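PDB 5JGF: vacuolar aminopeptidase 1 from Saccharomyces cerevisiae, which removes N-terminal amino acids, preferably neutral or hydrophobic ones, from peptides and proteins as a dodecameric zinc aminopeptidase of the yeast vacuole. Local coordinates for residues L313-E318 with L331-W335; N22-Y26 with D237-F241. All coordinates share one frame; numbering follows the deposited sequence.

Contact 1 of 2, residues L313-E318 with L331-W335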
loop_
_atom_site.group_PDB
_atom_site.type_symbol
_atom_site.label_atom_id
_atom_site.label_comp_id
_atom_site.label_asym_id
_atom_site.label_seq_id
_atom_site.Cartn_x
_atom_site.Cartn_y
_atom_site.Cartn_z
ATOM N N LEU D 313 -22.348 -35.324 34.537
ATOM C CA LEU D 313 -23.088 -36.454 33.981
ATOM C C LEU D 313 -22.460 -37.774 34.407
ATOM O O LEU D 313 -23.143 -38.659 34.930
ATOM C CB LEU D 313 -23.107 -36.382 32.453
ATOM C CG LEU D 313 -23.658 -37.621 31.739
ATOM C CD1 LEU D 313 -25.136 -37.791 32.048
ATOM C CD2 LEU D 313 -23.440 -37.479 30.239
ATOM N N GLU D 314 -21.158 -37.898 34.167
ATOM C CA GLU D 314 -20.418 -39.102 34.518
ATOM C C GLU D 314 -20.515 -39.363 36.019
ATOM O O GLU D 314 -20.630 -40.511 36.455
ATOM C CB GLU D 314 -18.943 -38.958 34.112
ATOM C CG GLU D 314 -18.697 -38.752 32.611
ATOM C CD GLU D 314 -18.651 -37.283 32.199
ATOM O OE1 GLU D 314 -19.692 -36.601 32.252
ATOM O OE2 GLU D 314 -17.560 -36.806 31.819
ATOM N N SER D 315 -20.468 -38.294 36.806
ATOM C CA SER D 315 -20.558 -38.410 38.257
ATOM C C SER D 315 -21.910 -38.975 38.683
ATOM O O SER D 315 -21.980 -39.890 39.503
ATOM C CB SER D 315 -20.351 -37.045 38.911
ATOM O OG SER D 315 -20.554 -37.127 40.312
ATOM N N VAL D 316 -22.976 -38.415 38.126
ATOM C CA VAL D 316 -24.331 -38.855 38.433
ATOM C C VAL D 316 -24.506 -40.341 38.140
ATOM O O VAL D 316 -25.041 -41.084 38.964
ATOM C CB VAL D 316 -25.373 -38.049 37.617
ATOM C CG1 VAL D 316 -26.742 -38.720 37.693
ATOM C CG2 VAL D 316 -25.454 -36.625 38.149
ATOM N N VAL D 317 -24.050 -40.775 36.970
ATOM C CA VAL D 317 -24.181 -42.178 36.592
ATOM C C VAL D 317 -23.346 -43.105 37.475
ATOM O O VAL D 317 -23.803 -44.192 37.836
ATOM C CB VAL D 317 -23.807 -42.391 35.108
ATOM C CG1 VAL D 317 -23.817 -43.874 34.768
ATOM C CG2 VAL D 317 -24.805 -41.656 34.219
ATOM N N GLU D 318 -22.133 -42.687 37.831
ATOM C CA GLU D 318 -21.292 -43.522 38.682
ATOM C C GLU D 318 -21.835 -43.594 40.107
ATOM O O GLU D 318 -21.958 -44.683 40.671
ATOM C CB GLU D 318 -19.846 -43.009 38.707
ATOM C CG GLU D 318 -18.986 -43.676 39.782
ATOM C CD GLU D 318 -17.494 -43.493 39.562
ATOM O OE1 GLU D 318 -17.088 -42.456 38.997
ATOM O OE2 GLU D 318 -16.721 -44.387 39.969
ATOM N N LEU D 331 -19.178 -49.598 34.352
ATOM C CA LEU D 331 -19.467 -48.325 33.698
ATOM C C LEU D 331 -19.087 -48.289 32.219
ATOM O O LEU D 331 -19.665 -47.526 31.443
ATOM C CB LEU D 331 -18.765 -47.188 34.444
ATOM C CG LEU D 331 -19.233 -46.962 35.886
ATOM C CD1 LEU D 331 -18.356 -45.914 36.556
ATOM C CD2 LEU D 331 -20.691 -46.530 35.891
ATOM N N HIS D 332 -18.114 -49.103 31.825
ATOM C CA HIS D 332 -17.708 -49.138 30.427
ATOM C C HIS D 332 -18.828 -49.779 29.623
ATOM O O HIS D 332 -19.123 -49.363 28.503
ATOM C CB HIS D 332 -16.405 -49.922 30.269
ATOM C CG HIS D 332 -15.228 -49.253 30.906
ATOM N ND1 HIS D 332 -14.716 -48.059 30.448
ATOM C CD2 HIS D 332 -14.486 -49.592 31.985
ATOM C CE1 HIS D 332 -13.708 -47.690 31.218
ATOM N NE2 HIS D 332 -13.547 -48.603 32.158
ATOM N N THR D 333 -19.461 -50.792 30.204
ATOM C CA THR D 333 -20.567 -51.462 29.539
ATOM C C THR D 333 -21.757 -50.510 29.478
ATOM O O THR D 333 -22.481 -50.472 28.486
ATOM C CB THR D 333 -20.974 -52.746 30.291
ATOM O OG1 THR D 333 -19.936 -53.721 30.146
ATOM C CG2 THR D 333 -22.276 -53.305 29.737
ATOM N N VAL D 334 -21.944 -49.738 30.544
ATOM C CA VAL D 334 -23.040 -48.777 30.611
ATOM C C VAL D 334 -22.962 -47.775 29.458
ATOM O O VAL D 334 -23.906 -47.621 28.686
ATOM C CB VAL D 334 -23.013 -47.994 31.942
ATOM C CG1 VAL D 334 -24.044 -46.863 31.910
ATOM C CG2 VAL D 334 -23.293 -48.941 33.109
ATOM N N TRP D 335 -21.825 -47.101 29.338
ATOM C CA TRP D 335 -21.659 -46.106 28.289
ATOM C C TRP D 335 -21.632 -46.694 26.885
ATOM O O TRP D 335 -22.118 -46.070 25.942
ATOM C CB TRP D 335 -20.405 -45.271 28.565
ATOM C CG TRP D 335 -20.592 -44.382 29.763
ATOM C CD1 TRP D 335 -19.873 -44.399 30.925
ATOM C CD2 TRP D 335 -21.598 -43.373 29.928
ATOM N NE1 TRP D 335 -20.371 -43.466 31.804
ATOM C CE2 TRP D 335 -21.431 -42.823 31.218
ATOM C CE3 TRP D 335 -22.626 -42.882 29.111
ATOM C CZ2 TRP D 335 -22.256 -41.805 31.713
ATOM C CZ3 TRP D 335 -23.446 -41.868 29.602
ATOM C CH2 TRP D 335 -23.254 -41.343 30.893
HETATM O O HOH W 1 -19.815 -42.803 34.645
#

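Contact 2 of 2, residues N22-Y26 with D237-F241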
loop_
_atom_site.group_PDB
_atom_site.type_symbol
_atom_site.label_atom_id
_atom_site.label_comp_id
_atom_site.label_asym_id
_atom_site.label_seq_id
_atom_site.Cartn_x
_atom_site.Cartn_y
_atom_site.Cartn_z
ATOM N N ASN D 22 -36.639 -15.678 34.145
ATOM C CA ASN D 22 -35.389 -16.280 34.611
ATOM C C ASN D 22 -34.242 -15.839 33.700
ATOM O O ASN D 22 -33.700 -16.628 32.931
ATOM C CB ASN D 22 -35.543 -17.799 34.594
ATOM C CG ASN D 22 -36.729 -18.260 35.416
ATOM O OD1 ASN D 22 -36.651 -18.342 36.640
ATOM N ND2 ASN D 22 -37.849 -18.530 34.748
ATOM N N PRO D 23 -33.844 -14.566 33.808
ATOM C CA PRO D 23 -32.777 -13.949 33.012
ATOM C C PRO D 23 -31.354 -14.479 33.131
ATOM O O PRO D 23 -30.616 -14.474 32.145
ATOM C CB PRO D 23 -32.876 -12.478 33.403
ATOM C CG PRO D 23 -33.278 -12.561 34.847
ATOM C CD PRO D 23 -34.358 -13.617 34.812
ATOM N N THR D 24 -30.955 -14.921 34.321
ATOM C CA THR D 24 -29.596 -15.426 34.502
ATOM C C THR D 24 -29.555 -16.945 34.638
ATOM O O THR D 24 -30.578 -17.590 34.872
ATOM C CB THR D 24 -28.932 -14.819 35.752
ATOM O OG1 THR D 24 -29.483 -15.425 36.930
ATOM C CG2 THR D 24 -29.174 -13.312 35.803
ATOM N N THR D 25 -28.364 -17.512 34.488
ATOM C CA THR D 25 -28.199 -18.955 34.603
ATOM C C THR D 25 -28.715 -19.427 35.966
ATOM O O THR D 25 -29.358 -20.475 36.070
ATOM C CB THR D 25 -26.721 -19.348 34.435
ATOM O OG1 THR D 25 -26.227 -18.807 33.201
ATOM C CG2 THR D 25 -26.570 -20.867 34.401
ATOM N N TYR D 26 -28.445 -18.644 37.006
ATOM C CA TYR D 26 -28.910 -18.986 38.351
ATOM C C TYR D 26 -30.427 -19.137 38.398
ATOM O O TYR D 26 -30.938 -20.087 38.994
ATOM C CB TYR D 26 -28.492 -17.913 39.357
ATOM C CG TYR D 26 -27.003 -17.836 39.590
ATOM C CD1 TYR D 26 -26.324 -18.868 40.237
ATOM C CD2 TYR D 26 -26.271 -16.727 39.167
ATOM C CE1 TYR D 26 -24.949 -18.797 40.460
ATOM C CE2 TYR D 26 -24.898 -16.647 39.382
ATOM C CZ TYR D 26 -24.244 -17.682 40.027
ATOM O OH TYR D 26 -22.885 -17.607 40.233
ATOM N N ASP D 237 -22.608 -12.016 41.963
ATOM C CA ASP D 237 -22.328 -12.421 40.590
ATOM C C ASP D 237 -23.574 -11.977 39.834
ATOM O O ASP D 237 -24.559 -12.712 39.758
ATOM C CB ASP D 237 -22.166 -13.944 40.517
ATOM C CG ASP D 237 -21.843 -14.441 39.117
ATOM O OD1 ASP D 237 -21.823 -13.622 38.175
ATOM O OD2 ASP D 237 -21.616 -15.662 38.961
ATOM N N LEU D 238 -23.530 -10.762 39.295
ATOM C CA LEU D 238 -24.671 -10.197 38.581
ATOM C C LEU D 238 -24.431 -10.007 37.087
ATOM O O LEU D 238 -23.308 -9.732 36.661
ATOM C CB LEU D 238 -25.053 -8.845 39.199
ATOM C CG LEU D 238 -25.281 -8.821 40.716
ATOM C CD1 LEU D 238 -25.674 -7.412 41.158
ATOM C CD2 LEU D 238 -26.367 -9.822 41.089
ATOM N N ASP D 239 -25.504 -10.158 36.312
ATOM C CA ASP D 239 -25.487 -9.994 34.859
ATOM C C ASP D 239 -26.292 -8.755 34.504
ATOM O O ASP D 239 -27.087 -8.260 35.306
ATOM C CB ASP D 239 -26.241 -11.114 34.127
ATOM C CG ASP D 239 -25.628 -12.479 34.285
ATOM O OD1 ASP D 239 -26.216 -13.411 33.700
ATOM O OD2 ASP D 239 -24.596 -12.634 34.960
ATOM N N LEU D 240 -26.086 -8.286 33.278
ATOM C CA LEU D 240 -26.871 -7.202 32.711
ATOM C C LEU D 240 -27.476 -7.953 31.532
ATOM O O LEU D 240 -26.766 -8.669 30.822
ATOM C CB LEU D 240 -26.003 -6.048 32.213
ATOM C CG LEU D 240 -25.447 -5.105 33.275
ATOM C CD1 LEU D 240 -24.882 -3.876 32.569
ATOM C CD2 LEU D 240 -26.553 -4.685 34.252
ATOM N N PHE D 241 -28.781 -7.813 31.331
ATOM C CA PHE D 241 -29.456 -8.530 30.256
ATOM C C PHE D 241 -30.619 -7.727 29.695
ATOM O O PHE D 241 -31.111 -6.803 30.338
ATOM C CB PHE D 241 -29.975 -9.856 30.810
ATOM C CG PHE D 241 -30.700 -9.706 32.117
ATOM C CD1 PHE D 241 -32.008 -9.229 32.154
ATOM C CD2 PHE D 241 -30.050 -9.976 33.318
ATOM C CE1 PHE D 241 -32.662 -9.021 33.373
ATOM C CE2 PHE D 241 -30.692 -9.772 34.543
ATOM C CZ PHE D 241 -32.001 -9.293 34.570
HETATM O O HOH W 2 -28.226 -13.129 31.349
HETATM O O HOH W 3 -26.233 -15.846 33.479
#

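Contact 1 of 2, residues L313-E318 with L331-W335
Trp335 packs against Leu313 and Val317 in an apolar helix-to-helix contact that joins helix 312-324 to the short helix 331-336, well away from the zinc site. The local axes pass 11.6 Å apart, their directions 118° from each other. The far end of the indole does most of the touching: its CZ2 lies 3.6 Å from Val317 CG2, and its CH2 is 3.8 Å from Leu313 CG, both valine and leucine approaching the ring obliquely. The other branch of Val317, CG1, lies anti to the backbone N (chi1 174°) and meets Val334 CG1 tip to tip at 4.1 Å. An alanine at Val317 would lose both branches and probably leave the outer indole ring and Val334 poorly packed. Farther along, Leu331 CD1 lies 3.9 Å from Glu318 CB, the two side chains crossing at about a right angle; Glu318 OE1 is hydrogen-bonded to His332 of a neighbouring subunit. At the ring edge, in plane, one water accepts from Trp335 NE1 (3.0 Å) and donates to Glu314 O, which also takes the helical bond from Glu318 N. The indole N-H is thus satisfied through water, while direct contact between the helices rests on carbon packing.

Contact 2 of 2, residues N22-Y26 with D237-F241
Pro23 sets the CB-CG edge of its ring over one face of the Phe241 ring. Its CB stands 3.4 Å from the ring centroid and only 7° off the ring normal, a CH-pi contact, while Pro23 CG lies over the rim, 3.5 Å from Phe241 CZ. Phe241 is turned to receive it by a chi1 of 47°, which puts Phe241 CG between its own backbone N and carbonyl carbon. Beside the proline, the methyl CG2 of Thr24 approaches the same ring obliquely and crosses to Asp239, 3.6 Å from its OD1.

Phe241, Asp239 and Asp237 alternate along strand 233-242 and point their side chains to the same side, toward the start of helix 25-38; Leu238 and Leu240 face away. The strand is central in a six-stranded antiparallel sheet, probably that of the dimerisation domain known from M18 aminopeptidases. On the helix side, Thr24 occupies the N-cap position and its OG1 is hydrogen-bonded to His27.

A direct polar tie forms where Tyr26 and Asp237 meet. Tyr26 OH donates to Asp237 OD2 at 2.6 Å, reaching its anti side from 31° out of the carboxylate plane. The carboxylate sits at the edge of the phenol, the two planes nearly perpendicular. The other oxygen, OD1, forms a salt bridge with Lys98, and so does Asp239 OD2; Lys98 thus bridges the two carboxylates and probably eases the repulsion between them. Val383 of a neighbouring subunit packs on Tyr26 and Asp237. Closer to the proline, a water donates to both Pro23 O (2.9 Å) and Asp239 OD1 (3.1 Å), linking the loop to the strand by a second polar route.

How the contacts relate
Contact 2 is the more deeply buried, its centre about 11 Å from the centre of the chain against 23 Å for contact 1, which is partly buried. Lying about 31 Å apart between centres, they share no helix or strand: contact 1 joins two helices close together in sequence, whereas contact 2 brings the start of helix 25-38 to a strand more than two hundred residues later. Carbon packing dominates contact 1, with water as its polar link; contact 2 combines a proline CH-pi contact with an aromatic ring and carboxylates held by a phenol, a lysine and water. Both also meet the same neighbouring subunit of the dodecamer, through Glu318 and Tyr26 respectively.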